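Local coordinates for protein tryptophan synthase alpha-subunit (Pyrococcus furiosus, PDB 1GEQ) that catalyses the aldol cleavage of indoleglycerol phosphate to indole and glyceraldehyde 3-phosphate, as the alpha subunit of tryptophan synthase, at residues 13-18 / 55-60; 86-91 / 113-118; 160-165 / 181-186. All blocks are in the same frame, centred on the assembly; numbering follows the deposited sequence.

Overall arrangement
The three contacts follow one another along the chain of a TIM barrel, each closing before the next opens. Contact 1 joins the loop after strand 6-12 to helix 49-60; contact 2 pairs neighbouring strands 83-87 and 111-114 and the turns that follow them; contact 3 lays helix 177-189 against strand 159-163. Contacts 2 and 3 both reach the same parallel sheet, their centres about 19 Å apart, and meet where L113 packs on Y161. Contacts 1 and 2 have centres about 18 Å apart and touch through H55 and Y88. Contacts 1 and 3, about 28 Å between centres, lie on opposite sides of the chain's centre. Contact 2, at the active-site end of the barrel, comes nearest the proton acceptors E36 and D47.

Contact 1: residues 13-18 / 55-60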
ATOM      1  N   ALA A  13      -9.070  -4.530   1.395  1.00 21.59           N
ATOM      2  CA  ALA A  13     -10.362  -4.170   1.984  1.00 23.62           C
ATOM      3  C   ALA A  13     -11.402  -5.256   1.691  1.00 26.07           C
ATOM      4  O   ALA A  13     -11.517  -5.735   0.561  1.00 24.04           O
ATOM      5  CB  ALA A  13     -10.840  -2.825   1.428  1.00 25.41           C
ATOM      6  N   GLY A  14     -12.141  -5.651   2.725  1.00 27.68           N
ATOM      7  CA  GLY A  14     -13.179  -6.659   2.558  1.00 29.33           C
ATOM      8  C   GLY A  14     -12.719  -8.102   2.579  1.00 29.98           C
ATOM      9  O   GLY A  14     -13.475  -9.000   2.205  1.00 32.42           O
ATOM     10  N   ASP A  15     -11.488  -8.340   3.022  1.00 29.35           N
ATOM     11  CA  ASP A  15     -10.942  -9.699   3.086  1.00 28.34           C
ATOM     12  C   ASP A  15     -10.748 -10.128   4.542  1.00 28.89           C
ATOM     13  O   ASP A  15      -9.800  -9.689   5.193  1.00 29.18           O
ATOM     14  CB  ASP A  15      -9.595  -9.751   2.349  1.00 28.13           C
ATOM     15  CG  ASP A  15      -8.945 -11.124   2.398  1.00 27.77           C
ATOM     16  OD1 ASP A  15      -7.732 -11.206   2.113  1.00 31.02           O
ATOM     17  OD2 ASP A  15      -9.632 -12.118   2.707  1.00 25.20           O
ATOM     18  N   PRO A  16     -11.619 -11.011   5.067  1.00 30.37           N
ATOM     19  CA  PRO A  16     -12.792 -11.679   4.481  1.00 30.55           C
ATOM     20  C   PRO A  16     -14.067 -10.834   4.409  1.00 32.33           C
ATOM     21  O   PRO A  16     -14.998 -11.167   3.672  1.00 34.43           O
ATOM     22  CB  PRO A  16     -12.972 -12.889   5.389  1.00 29.57           C
ATOM     23  CG  PRO A  16     -12.654 -12.307   6.726  1.00 30.34           C
ATOM     24  CD  PRO A  16     -11.372 -11.531   6.428  1.00 29.53           C
ATOM     25  N   ASP A  17     -14.122  -9.765   5.197  1.00 32.15           N
ATOM     26  CA  ASP A  17     -15.279  -8.873   5.209  1.00 33.13           C
ATOM     27  C   ASP A  17     -14.868  -7.497   5.738  1.00 31.56           C
ATOM     28  O   ASP A  17     -13.827  -7.366   6.375  1.00 29.49           O
ATOM     29  CB  ASP A  17     -16.424  -9.485   6.044  1.00 33.39           C
ATOM     30  CG  ASP A  17     -15.977  -9.963   7.411  1.00 33.86           C
ATOM     31  OD1 ASP A  17     -15.678  -9.120   8.279  1.00 36.62           O
ATOM     32  OD2 ASP A  17     -15.925 -11.192   7.619  1.00 37.13           O
ATOM     33  N   LYS A  18     -15.679  -6.475   5.475  1.00 31.99           N
ATOM     34  CA  LYS A  18     -15.340  -5.117   5.894  1.00 33.55           C
ATOM     35  C   LYS A  18     -15.128  -4.933   7.393  1.00 34.22           C
ATOM     36  O   LYS A  18     -14.305  -4.112   7.804  1.00 31.06           O
ATOM     37  CB  LYS A  18     -16.394  -4.120   5.397  1.00 34.93           C
ATOM     38  CG  LYS A  18     -17.742  -4.214   6.083  1.00 39.91           C
ATOM     39  CD  LYS A  18     -18.665  -3.093   5.615  1.00 42.59           C
ATOM     40  CE  LYS A  18     -19.933  -3.060   6.458  1.00 44.09           C
ATOM     41  NZ  LYS A  18     -20.854  -1.975   6.030  1.00 48.23           N
ATOM     42  N   HIS A  55      -7.841 -10.426  -3.386  1.00 21.88           N
ATOM     43  CA  HIS A  55      -8.791  -9.617  -4.142  1.00 24.27           C
ATOM     44  C   HIS A  55     -10.001 -10.494  -4.492  1.00 26.73           C
ATOM     45  O   HIS A  55     -11.143 -10.064  -4.397  1.00 24.98           O
ATOM     46  CB  HIS A  55      -8.174  -9.100  -5.449  1.00 24.83           C
ATOM     47  CG  HIS A  55      -7.291  -7.905  -5.288  1.00 26.62           C
ATOM     48  ND1 HIS A  55      -7.444  -6.757  -6.035  1.00 26.05           N
ATOM     49  CD2 HIS A  55      -6.222  -7.686  -4.481  1.00 29.51           C
ATOM     50  CE1 HIS A  55      -6.512  -5.885  -5.702  1.00 27.14           C
ATOM     51  NE2 HIS A  55      -5.757  -6.422  -4.761  1.00 28.25           N
ATOM     52  N   TYR A  56      -9.722 -11.722  -4.920  1.00 29.77           N
ATOM     53  CA  TYR A  56     -10.766 -12.672  -5.293  1.00 33.13           C
ATOM     54  C   TYR A  56     -11.670 -13.010  -4.105  1.00 32.46           C
ATOM     55  O   TYR A  56     -12.893 -13.049  -4.242  1.00 33.26           O
ATOM     56  CB  TYR A  56     -10.118 -13.942  -5.852  1.00 40.82           C
ATOM     57  CG  TYR A  56      -9.204 -13.679  -7.032  1.00 50.00           C
ATOM     58  CD1 TYR A  56      -8.209 -14.591  -7.385  1.00 53.95           C
ATOM     59  CD2 TYR A  56      -9.325 -12.509  -7.788  1.00 52.93           C
ATOM     60  CE1 TYR A  56      -7.353 -14.341  -8.456  1.00 57.27           C
ATOM     61  CE2 TYR A  56      -8.477 -12.250  -8.857  1.00 57.20           C
ATOM     62  CZ  TYR A  56      -7.495 -13.168  -9.186  1.00 58.47           C
ATOM     63  OH  TYR A  56      -6.655 -12.907 -10.245  1.00 60.93           O
ATOM     64  N   ARG A  57     -11.077 -13.246  -2.939  1.00 32.05           N
ATOM     65  CA  ARG A  57     -11.859 -13.560  -1.749  1.00 30.37           C
ATOM     66  C   ARG A  57     -12.798 -12.408  -1.430  1.00 31.28           C
ATOM     67  O   ARG A  57     -14.002 -12.611  -1.266  1.00 31.59           O
ATOM     68  CB  ARG A  57     -10.950 -13.808  -0.540  1.00 31.37           C
ATOM     69  CG  ARG A  57     -10.217 -15.133  -0.535  1.00 33.18           C
ATOM     70  CD  ARG A  57      -9.693 -15.455   0.864  1.00 32.36           C
ATOM     71  NE  ARG A  57      -8.662 -14.518   1.294  1.00 31.02           N
ATOM     72  CZ  ARG A  57      -7.371 -14.634   0.992  1.00 30.57           C
ATOM     73  NH1 ARG A  57      -6.951 -15.656   0.262  1.00 29.40           N
ATOM     74  NH2 ARG A  57      -6.505 -13.722   1.408  1.00 26.23           N
ATOM     75  N   ALA A  58     -12.247 -11.197  -1.349  1.00 29.17           N
ATOM     76  CA  ALA A  58     -13.035 -10.011  -1.033  1.00 30.50           C
ATOM     77  C   ALA A  58     -14.208  -9.823  -1.980  1.00 32.05           C
ATOM     78  O   ALA A  58     -15.320  -9.524  -1.542  1.00 32.97           O
ATOM     79  CB  ALA A  58     -12.148  -8.765  -1.049  1.00 28.82           C
ATOM     80  N   LEU A  59     -13.956  -9.984  -3.275  1.00 31.13           N
ATOM     81  CA  LEU A  59     -15.010  -9.821  -4.256  1.00 33.81           C
ATOM     82  C   LEU A  59     -16.038 -10.937  -4.121  1.00 37.19           C
ATOM     83  O   LEU A  59     -17.239 -10.694  -4.235  1.00 36.95           O
ATOM     84  CB  LEU A  59     -14.425  -9.784  -5.670  1.00 33.03           C
ATOM     85  CG  LEU A  59     -13.650  -8.499  -5.999  1.00 33.59           C
ATOM     86  CD1 LEU A  59     -13.130  -8.555  -7.434  1.00 34.45           C
ATOM     87  CD2 LEU A  59     -14.561  -7.289  -5.801  1.00 32.67           C
ATOM     88  N   LYS A  60     -15.572 -12.156  -3.869  1.00 40.38           N
ATOM     89  CA  LYS A  60     -16.488 -13.275  -3.708  1.00 43.77           C
ATOM     90  C   LYS A  60     -17.414 -13.074  -2.516  1.00 44.35           C
ATOM     91  O   LYS A  60     -18.593 -13.431  -2.573  1.00 45.39           O
ATOM     92  CB  LYS A  60     -15.718 -14.586  -3.549  1.00 44.77           C
ATOM     93  CG  LYS A  60     -15.274 -15.183  -4.863  1.00 51.06           C
ATOM     94  CD  LYS A  60     -16.460 -15.325  -5.799  1.00 55.85           C
ATOM     95  CE  LYS A  60     -16.624 -16.753  -6.287  1.00 60.34           C
ATOM     96  NZ  LYS A  60     -17.838 -16.879  -7.141  1.00 63.31           N
TER
HETATM   97  O   HOH W   1     -15.960  -8.437   1.283  1.00 41.71           O
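D15 and R57 tie the loop 13-18 to the last turns of helix 49-60 by a two-pronged salt bridge. R57 presents its guanidinium side-on: NE reaches D15 OD2 at 2.9 Å in an almost straight bond (171° at the hydrogen), while NH2 takes D15 OD1 with a more bent one. OD2 lies in the guanidinium plane, but the two flat groups are turned 40° apart, so the grip is twisted. A chi1 of 179° turns the D15 carboxylate away from its own amide and across to the helix, and R57 bends at chi3 to bring NE and NH2 round to it. The tight part is beside this bridge, at A58. A58 CB lies 3.5 Å from A13 O, and A58 CA makes a CH...O contact of 3.4 Å with G14 O. The small side chain suits a helix pressed this close to a loop, and G14 suits its place because a CB there would crowd both A58 CB and the preceding carbonyl. Beyond it the contact loosens: a water donates to G14 O at 2.7 Å and to A58 O at 3.1 Å, bridging the backbones. The loop passes into helix 18-28, with D17 at its N-cap; I227 of helix 221-230 packs on D15 and P16, and I71 of helix 65-76 on A13.

Contact 2: residues 86-91 / 113-118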
ATOM      1  N   MET A  86      -4.844   2.031  -2.024  1.00 23.13           N
ATOM      2  CA  MET A  86      -4.214   1.444  -3.205  1.00 26.15           C
ATOM      3  C   MET A  86      -5.318   0.886  -4.104  1.00 26.59           C
ATOM      4  O   MET A  86      -6.188   0.133  -3.650  1.00 25.39           O
ATOM      5  CB  MET A  86      -3.243   0.335  -2.791  1.00 29.86           C
ATOM      6  CG  MET A  86      -2.386  -0.195  -3.925  1.00 41.25           C
ATOM      7  SD  MET A  86      -1.195  -1.434  -3.363  1.00 50.74           S
ATOM      8  CE  MET A  86      -0.770  -2.265  -4.916  1.00 50.74           C
ATOM      9  N   THR A  87      -5.285   1.241  -5.381  1.00 25.16           N
ATOM     10  CA  THR A  87      -6.335   0.787  -6.281  1.00 25.75           C
ATOM     11  C   THR A  87      -5.913   0.728  -7.737  1.00 25.52           C
ATOM     12  O   THR A  87      -4.939   1.359  -8.142  1.00 22.51           O
ATOM     13  CB  THR A  87      -7.552   1.741  -6.201  1.00 25.85           C
ATOM     14  OG1 THR A  87      -8.632   1.240  -7.002  1.00 25.52           O
ATOM     15  CG2 THR A  87      -7.161   3.117  -6.715  1.00 24.24           C
ATOM     16  N   TYR A  88      -6.663  -0.042  -8.516  1.00 25.60           N
ATOM     17  CA  TYR A  88      -6.427  -0.122  -9.945  1.00 25.16           C
ATOM     18  C   TYR A  88      -7.248   1.042 -10.509  1.00 25.88           C
ATOM     19  O   TYR A  88      -8.122   1.568  -9.816  1.00 24.03           O
ATOM     20  CB  TYR A  88      -6.896  -1.472 -10.496  1.00 23.57           C
ATOM     21  CG  TYR A  88      -5.859  -2.548 -10.288  1.00 24.77           C
ATOM     22  CD1 TYR A  88      -5.604  -3.068  -9.017  1.00 22.59           C
ATOM     23  CD2 TYR A  88      -5.088  -3.008 -11.354  1.00 25.41           C
ATOM     24  CE1 TYR A  88      -4.610  -4.016  -8.815  1.00 24.94           C
ATOM     25  CE2 TYR A  88      -4.086  -3.960 -11.160  1.00 25.27           C
ATOM     26  CZ  TYR A  88      -3.852  -4.456  -9.893  1.00 25.23           C
ATOM     27  OH  TYR A  88      -2.867  -5.402  -9.711  1.00 25.16           O
ATOM     28  N   TYR A  89      -6.972   1.444 -11.748  1.00 28.53           N
ATOM     29  CA  TYR A  89      -7.654   2.591 -12.356  1.00 33.26           C
ATOM     30  C   TYR A  89      -9.139   2.446 -12.708  1.00 33.84           C
ATOM     31  O   TYR A  89      -9.893   3.416 -12.596  1.00 34.47           O
ATOM     32  CB  TYR A  89      -6.888   3.048 -13.604  1.00 36.08           C
ATOM     33  CG  TYR A  89      -7.253   4.444 -14.081  1.00 38.55           C
ATOM     34  CD1 TYR A  89      -7.204   5.526 -13.207  1.00 40.10           C
ATOM     35  CD2 TYR A  89      -7.609   4.686 -15.407  1.00 40.97           C
ATOM     36  CE1 TYR A  89      -7.491   6.819 -13.637  1.00 42.85           C
ATOM     37  CE2 TYR A  89      -7.900   5.980 -15.852  1.00 42.78           C
ATOM     38  CZ  TYR A  89      -7.838   7.039 -14.958  1.00 43.46           C
ATOM     39  OH  TYR A  89      -8.123   8.317 -15.382  1.00 48.80           O
ATOM     40  N   ASN A  90      -9.555   1.259 -13.137  1.00 36.00           N
ATOM     41  CA  ASN A  90     -10.949   1.024 -13.516  1.00 37.68           C
ATOM     42  C   ASN A  90     -11.975   1.618 -12.547  1.00 37.17           C
ATOM     43  O   ASN A  90     -12.818   2.415 -12.943  1.00 38.18           O
ATOM     44  CB  ASN A  90     -11.196  -0.478 -13.696  1.00 38.61           C
ATOM     45  CG  ASN A  90     -12.647  -0.803 -14.021  1.00 41.40           C
ATOM     46  OD1 ASN A  90     -13.208  -0.301 -14.996  1.00 42.83           O
ATOM     47  ND2 ASN A  90     -13.260  -1.650 -13.202  1.00 42.02           N
ATOM     48  N   PRO A  91     -11.915   1.235 -11.265  1.00 37.79           N
ATOM     49  CA  PRO A  91     -12.865   1.760 -10.275  1.00 39.85           C
ATOM     50  C   PRO A  91     -12.914   3.297 -10.235  1.00 42.05           C
ATOM     51  O   PRO A  91     -13.968   3.906 -10.429  1.00 43.66           O
ATOM     52  CB  PRO A  91     -12.349   1.178  -8.965  1.00 38.73           C
ATOM     53  CG  PRO A  91     -11.691  -0.104  -9.395  1.00 38.90           C
ATOM     54  CD  PRO A  91     -10.952   0.322 -10.628  1.00 36.92           C
ATOM     55  N   LEU A 113      -2.516   5.552  -4.340  1.00 24.60           N
ATOM     56  CA  LEU A 113      -1.628   4.861  -5.253  1.00 26.11           C
ATOM     57  C   LEU A 113      -2.481   4.165  -6.305  1.00 26.92           C
ATOM     58  O   LEU A 113      -3.280   3.282  -5.983  1.00 25.33           O
ATOM     59  CB  LEU A 113      -0.787   3.829  -4.497  1.00 25.01           C
ATOM     60  CG  LEU A 113       0.016   2.817  -5.328  1.00 29.06           C
ATOM     61  CD1 LEU A 113       0.892   3.516  -6.361  1.00 28.88           C
ATOM     62  CD2 LEU A 113       0.878   1.989  -4.391  1.00 27.25           C
ATOM     63  N   VAL A 114      -2.328   4.590  -7.553  1.00 27.13           N
ATOM     64  CA  VAL A 114      -3.066   3.990  -8.653  1.00 29.85           C
ATOM     65  C   VAL A 114      -2.066   3.098  -9.379  1.00 31.51           C
ATOM     66  O   VAL A 114      -1.186   3.577 -10.093  1.00 33.26           O
ATOM     67  CB  VAL A 114      -3.626   5.062  -9.608  1.00 29.92           C
ATOM     68  CG1 VAL A 114      -4.513   4.405 -10.670  1.00 30.64           C
ATOM     69  CG2 VAL A 114      -4.430   6.077  -8.819  1.00 28.07           C
ATOM     70  N   VAL A 115      -2.214   1.800  -9.162  1.00 31.87           N
ATOM     71  CA  VAL A 115      -1.350   0.773  -9.724  1.00 32.97           C
ATOM     72  C   VAL A 115      -1.104   0.838 -11.224  1.00 34.54           C
ATOM     73  O   VAL A 115       0.040   0.801 -11.675  1.00 34.23           O
ATOM     74  CB  VAL A 115      -1.908  -0.626  -9.394  1.00 32.45           C
ATOM     75  CG1 VAL A 115      -0.922  -1.692  -9.820  1.00 33.67           C
ATOM     76  CG2 VAL A 115      -2.199  -0.728  -7.911  1.00 36.44           C
ATOM     77  N   ASP A 116      -2.184   0.931 -11.993  1.00 36.37           N
ATOM     78  CA  ASP A 116      -2.082   0.961 -13.447  1.00 37.85           C
ATOM     79  C   ASP A 116      -2.553   2.262 -14.098  1.00 40.19           C
ATOM     80  O   ASP A 116      -3.279   2.234 -15.094  1.00 41.80           O
ATOM     81  CB  ASP A 116      -2.874  -0.213 -14.017  1.00 34.96           C
ATOM     82  CG  ASP A 116      -4.338  -0.173 -13.614  1.00 33.74           C
ATOM     83  OD1 ASP A 116      -4.663   0.505 -12.619  1.00 33.91           O
ATOM     84  OD2 ASP A 116      -5.161  -0.825 -14.281  1.00 32.44           O
ATOM     85  N   LEU A 117      -2.134   3.394 -13.543  1.00 42.11           N
ATOM     86  CA  LEU A 117      -2.511   4.697 -14.083  1.00 44.58           C
ATOM     87  C   LEU A 117      -1.823   4.938 -15.425  1.00 47.03           C
ATOM     88  O   LEU A 117      -0.593   4.938 -15.508  1.00 45.99           O
ATOM     89  CB  LEU A 117      -2.103   5.817 -13.116  1.00 43.11           C
ATOM     90  CG  LEU A 117      -2.406   7.253 -13.572  1.00 43.34           C
ATOM     91  CD1 LEU A 117      -3.901   7.510 -13.468  1.00 44.79           C
ATOM     92  CD2 LEU A 117      -1.647   8.253 -12.718  1.00 43.21           C
ATOM     93  N   PRO A 118      -2.608   5.139 -16.495  1.00 49.12           N
ATOM     94  CA  PRO A 118      -2.015   5.383 -17.815  1.00 50.27           C
ATOM     95  C   PRO A 118      -1.051   6.565 -17.726  1.00 50.71           C
ATOM     96  O   PRO A 118      -1.394   7.613 -17.178  1.00 49.06           O
ATOM     97  CB  PRO A 118      -3.236   5.672 -18.679  1.00 49.77           C
ATOM     98  CG  PRO A 118      -4.293   4.781 -18.056  1.00 49.62           C
ATOM     99  CD  PRO A 118      -4.076   5.033 -16.581  1.00 49.30           C
TER
HETATM  100  O   HOH W   2      -7.755  -0.849 -13.888  1.00 32.16           O
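Parallel strands carry M86 and T87 alongside L113 and V114, with T87 N donating to L113 O and V115 N to T87 O, both at 2.9 Å. On one face of the sheet M86 and L113 run alongside each other, CG of M86 against CD2 of L113, and the extended methionine carries M86 CE on to V115 CG2 (3.7 Å). V115 also sets its CB over the centre of the Y88 ring in a CH-pi contact, 4.2 Å from the centroid; a branched residue serves both neighbours. D116 OD2 approaches that ring at its edge, whereas D116 OD1 accepts a short hydrogen bond from Y89 N (2.6 Å) through its syn lone pair. With chi1 at 59°, D116 turns its carboxylate back toward this amide, and a water joins OD2 to N90 N. The Y89 ring receives P118 CD over one face, 4.1 Å from its centroid, while V114 CG1 and L117 CD1 meet it obliquely. These are C-terminal strand ends and the turns after them, at the catalytic mouth of a TIM barrel: Y88 OH is hydrogen-bonded to D47, an active-site proton acceptor, and M86 lies near the other, E36.

Contact 3: residues 160-165 / 181-186; sequences VYLVSL and DLLRRA
L162 points toward helix 177-189 and enters between L182, L183 and A186. Its chi1 of -54° sets CG anti to the carbonyl carbon, and the extended chi2 carries CD1 out to the helix surface. L162 CD1 lies 3.6 Å from both L183 CA and A186 CB, so that this one methyl rests on backbone and side chain together; the short alanine lets it come so near. L183 CD1 stays 4.1 Å from L162 CD1. L182 crosses L162 obliquely, its CD2 3.9 Å from L162 CD2 and its CD1 3.8 Å from L162 CB; the same L182 CD1 also touches V163 O. That carbonyl is buried with no polar partner in the model. No hydrogen bond crosses the interface, as befits a join made by aliphatic branches. With an alanine at L162 both methyl branches go, and A186 CB and L182 CD2 would probably lose their partners, leaving a gap between strand and helix. Within the helix, D181 holds R184 and R185 in a salt-bridge network. Strand 160-163 and helix segment 181-186 run nearly antiparallel, 157° between directions and 9.2 Å at the closest approach of their axes. Strand 159-163 and helix 177-189, which follows it, form one beta-alpha unit of the TIM barrel, with strands 135-140 and 194-197 on either side of the strand; A140 of the one and V194 and V196 of the other touch L162.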
ATOM      1  N   VAL A 160       7.635   7.292  -2.656  1.00 17.39           N
ATOM      2  CA  VAL A 160       7.839   6.445  -3.814  1.00 16.49           C
ATOM      3  C   VAL A 160       7.785   4.997  -3.347  1.00 17.91           C
ATOM      4  O   VAL A 160       8.471   4.612  -2.400  1.00 18.06           O
ATOM      5  CB  VAL A 160       9.206   6.731  -4.475  1.00 16.19           C
ATOM      6  CG1 VAL A 160       9.456   5.748  -5.601  1.00 15.76           C
ATOM      7  CG2 VAL A 160       9.223   8.170  -5.006  1.00 19.16           C
ATOM      8  N   TYR A 161       6.964   4.195  -4.012  1.00 14.27           N
ATOM      9  CA  TYR A 161       6.825   2.801  -3.624  1.00 15.60           C
ATOM     10  C   TYR A 161       7.561   1.878  -4.601  1.00 16.11           C
ATOM     11  O   TYR A 161       7.202   1.775  -5.766  1.00 17.34           O
ATOM     12  CB  TYR A 161       5.332   2.455  -3.545  1.00 16.04           C
ATOM     13  CG  TYR A 161       4.999   1.051  -3.089  1.00 18.94           C
ATOM     14  CD1 TYR A 161       5.786   0.389  -2.148  1.00 21.12           C
ATOM     15  CD2 TYR A 161       3.853   0.405  -3.554  1.00 24.31           C
ATOM     16  CE1 TYR A 161       5.432  -0.882  -1.679  1.00 19.82           C
ATOM     17  CE2 TYR A 161       3.492  -0.863  -3.087  1.00 22.89           C
ATOM     18  CZ  TYR A 161       4.287  -1.494  -2.154  1.00 22.07           C
ATOM     19  OH  TYR A 161       3.938  -2.751  -1.720  1.00 22.58           O
ATOM     20  N   LEU A 162       8.607   1.230  -4.105  1.00 15.77           N
ATOM     21  CA  LEU A 162       9.410   0.316  -4.915  1.00 16.36           C
ATOM     22  C   LEU A 162       8.868  -1.101  -4.738  1.00 18.80           C
ATOM     23  O   LEU A 162       8.682  -1.565  -3.613  1.00 18.97           O
ATOM     24  CB  LEU A 162      10.876   0.344  -4.465  1.00 16.09           C
ATOM     25  CG  LEU A 162      11.573   1.710  -4.403  1.00 17.80           C
ATOM     26  CD1 LEU A 162      13.071   1.508  -4.137  1.00 19.48           C
ATOM     27  CD2 LEU A 162      11.359   2.450  -5.689  1.00 19.27           C
ATOM     28  N   VAL A 163       8.618  -1.790  -5.847  1.00 17.76           N
ATOM     29  CA  VAL A 163       8.098  -3.149  -5.760  1.00 19.58           C
ATOM     30  C   VAL A 163       8.947  -4.112  -6.584  1.00 20.15           C
ATOM     31  O   VAL A 163       9.750  -3.688  -7.420  1.00 19.23           O
ATOM     32  CB  VAL A 163       6.631  -3.230  -6.262  1.00 19.38           C
ATOM     33  CG1 VAL A 163       5.717  -2.414  -5.355  1.00 22.50           C
ATOM     34  CG2 VAL A 163       6.544  -2.731  -7.704  1.00 23.70           C
ATOM     35  N   SER A 164       8.768  -5.407  -6.348  1.00 23.78           N
ATOM     36  CA  SER A 164       9.517  -6.428  -7.075  1.00 30.32           C
ATOM     37  C   SER A 164       8.714  -6.841  -8.312  1.00 32.07           C
ATOM     38  O   SER A 164       7.486  -6.756  -8.313  1.00 32.51           O
ATOM     39  CB  SER A 164       9.749  -7.632  -6.158  1.00 32.02           C
ATOM     40  OG  SER A 164      10.959  -8.288  -6.480  1.00 37.92           O
ATOM     41  N   LEU A 165       9.405  -7.307  -9.357  1.00 36.28           N
ATOM     42  CA  LEU A 165       8.731  -7.700 -10.597  1.00 40.22           C
ATOM     43  C   LEU A 165       7.439  -8.491 -10.400  1.00 42.08           C
ATOM     44  O   LEU A 165       6.437  -8.203 -11.052  1.00 42.97           O
ATOM     45  CB  LEU A 165       9.693  -8.475 -11.505  1.00 40.74           C
ATOM     46  CG  LEU A 165      10.668  -7.588 -12.292  1.00 40.23           C
ATOM     47  CD1 LEU A 165      11.739  -8.440 -12.953  1.00 43.17           C
ATOM     48  CD2 LEU A 165       9.903  -6.777 -13.322  1.00 39.93           C
ATOM     49  N   ASP A 181      19.077  -3.570  -6.022  1.00 20.14           N
ATOM     50  CA  ASP A 181      19.626  -2.628  -6.988  1.00 22.75           C
ATOM     51  C   ASP A 181      18.667  -1.464  -7.181  1.00 20.10           C
ATOM     52  O   ASP A 181      19.085  -0.303  -7.263  1.00 20.97           O
ATOM     53  CB  ASP A 181      19.872  -3.308  -8.342  1.00 27.10           C
ATOM     54  CG  ASP A 181      20.348  -2.331  -9.410  1.00 35.83           C
ATOM     55  OD1 ASP A 181      19.527  -1.896 -10.249  1.00 37.65           O
ATOM     56  OD2 ASP A 181      21.547  -1.980  -9.396  1.00 39.90           O
ATOM     57  N   LEU A 182      17.381  -1.780  -7.256  1.00 16.79           N
ATOM     58  CA  LEU A 182      16.355  -0.759  -7.447  1.00 18.26           C
ATOM     59  C   LEU A 182      16.384   0.212  -6.251  1.00 18.65           C
ATOM     60  O   LEU A 182      16.269   1.418  -6.419  1.00 17.46           O
ATOM     61  CB  LEU A 182      14.980  -1.417  -7.531  1.00 19.51           C
ATOM     62  CG  LEU A 182      13.810  -0.668  -8.192  1.00 24.16           C
ATOM     63  CD1 LEU A 182      12.505  -1.100  -7.533  1.00 18.77           C
ATOM     64  CD2 LEU A 182      13.980   0.809  -8.088  1.00 26.93           C
ATOM     65  N   LEU A 183      16.512  -0.339  -5.048  1.00 18.11           N
ATOM     66  CA  LEU A 183      16.554   0.481  -3.835  1.00 18.55           C
ATOM     67  C   LEU A 183      17.791   1.386  -3.826  1.00 19.10           C
ATOM     68  O   LEU A 183      17.696   2.577  -3.541  1.00 19.80           O
ATOM     69  CB  LEU A 183      16.561  -0.423  -2.595  1.00 15.97           C
ATOM     70  CG  LEU A 183      16.758   0.261  -1.229  1.00 15.53           C
ATOM     71  CD1 LEU A 183      15.700   1.346  -1.010  1.00 17.35           C
ATOM     72  CD2 LEU A 183      16.686  -0.804  -0.157  1.00 16.50           C
ATOM     73  N   ARG A 184      18.950   0.814  -4.148  1.00 20.33           N
ATOM     74  CA  ARG A 184      20.196   1.574  -4.186  1.00 23.23           C
ATOM     75  C   ARG A 184      20.060   2.764  -5.132  1.00 22.47           C
ATOM     76  O   ARG A 184      20.383   3.898  -4.774  1.00 21.82           O
ATOM     77  CB  ARG A 184      21.354   0.689  -4.660  1.00 28.62           C
ATOM     78  CG  ARG A 184      22.721   1.338  -4.481  1.00 39.93           C
ATOM     79  CD  ARG A 184      23.790   0.700  -5.361  1.00 47.70           C
ATOM     80  NE  ARG A 184      23.636   1.090  -6.762  1.00 55.92           N
ATOM     81  CZ  ARG A 184      23.259   0.270  -7.739  1.00 58.81           C
ATOM     82  NH1 ARG A 184      22.990  -1.003  -7.477  1.00 60.37           N
ATOM     83  NH2 ARG A 184      23.147   0.726  -8.978  1.00 60.85           N
ATOM     84  N   ARG A 185      19.589   2.489  -6.344  1.00 19.17           N
ATOM     85  CA  ARG A 185      19.386   3.510  -7.364  1.00 20.07           C
ATOM     86  C   ARG A 185      18.396   4.568  -6.889  1.00 19.48           C
ATOM     87  O   ARG A 185      18.622   5.768  -7.056  1.00 18.05           O
ATOM     88  CB  ARG A 185      18.879   2.858  -8.669  1.00 22.35           C
ATOM     89  CG  ARG A 185      19.989   2.264  -9.533  1.00 28.66           C
ATOM     90  CD  ARG A 185      19.478   1.171 -10.459  1.00 29.30           C
ATOM     91  NE  ARG A 185      18.223   1.523 -11.108  1.00 35.10           N
ATOM     92  CZ  ARG A 185      17.247   0.659 -11.353  1.00 34.62           C
ATOM     93  NH1 ARG A 185      17.372  -0.608 -11.003  1.00 42.34           N
ATOM     94  NH2 ARG A 185      16.143   1.060 -11.951  1.00 37.90           N
ATOM     95  N   ALA A 186      17.295   4.122  -6.293  1.00 18.13           N
ATOM     96  CA  ALA A 186      16.280   5.053  -5.820  1.00 18.92           C
ATOM     97  C   ALA A 186      16.803   6.036  -4.761  1.00 16.60           C
ATOM     98  O   ALA A 186      16.520   7.225  -4.832  1.00 19.98           O
ATOM     99  CB  ALA A 186      15.085   4.283  -5.275  1.00 17.54           C
TER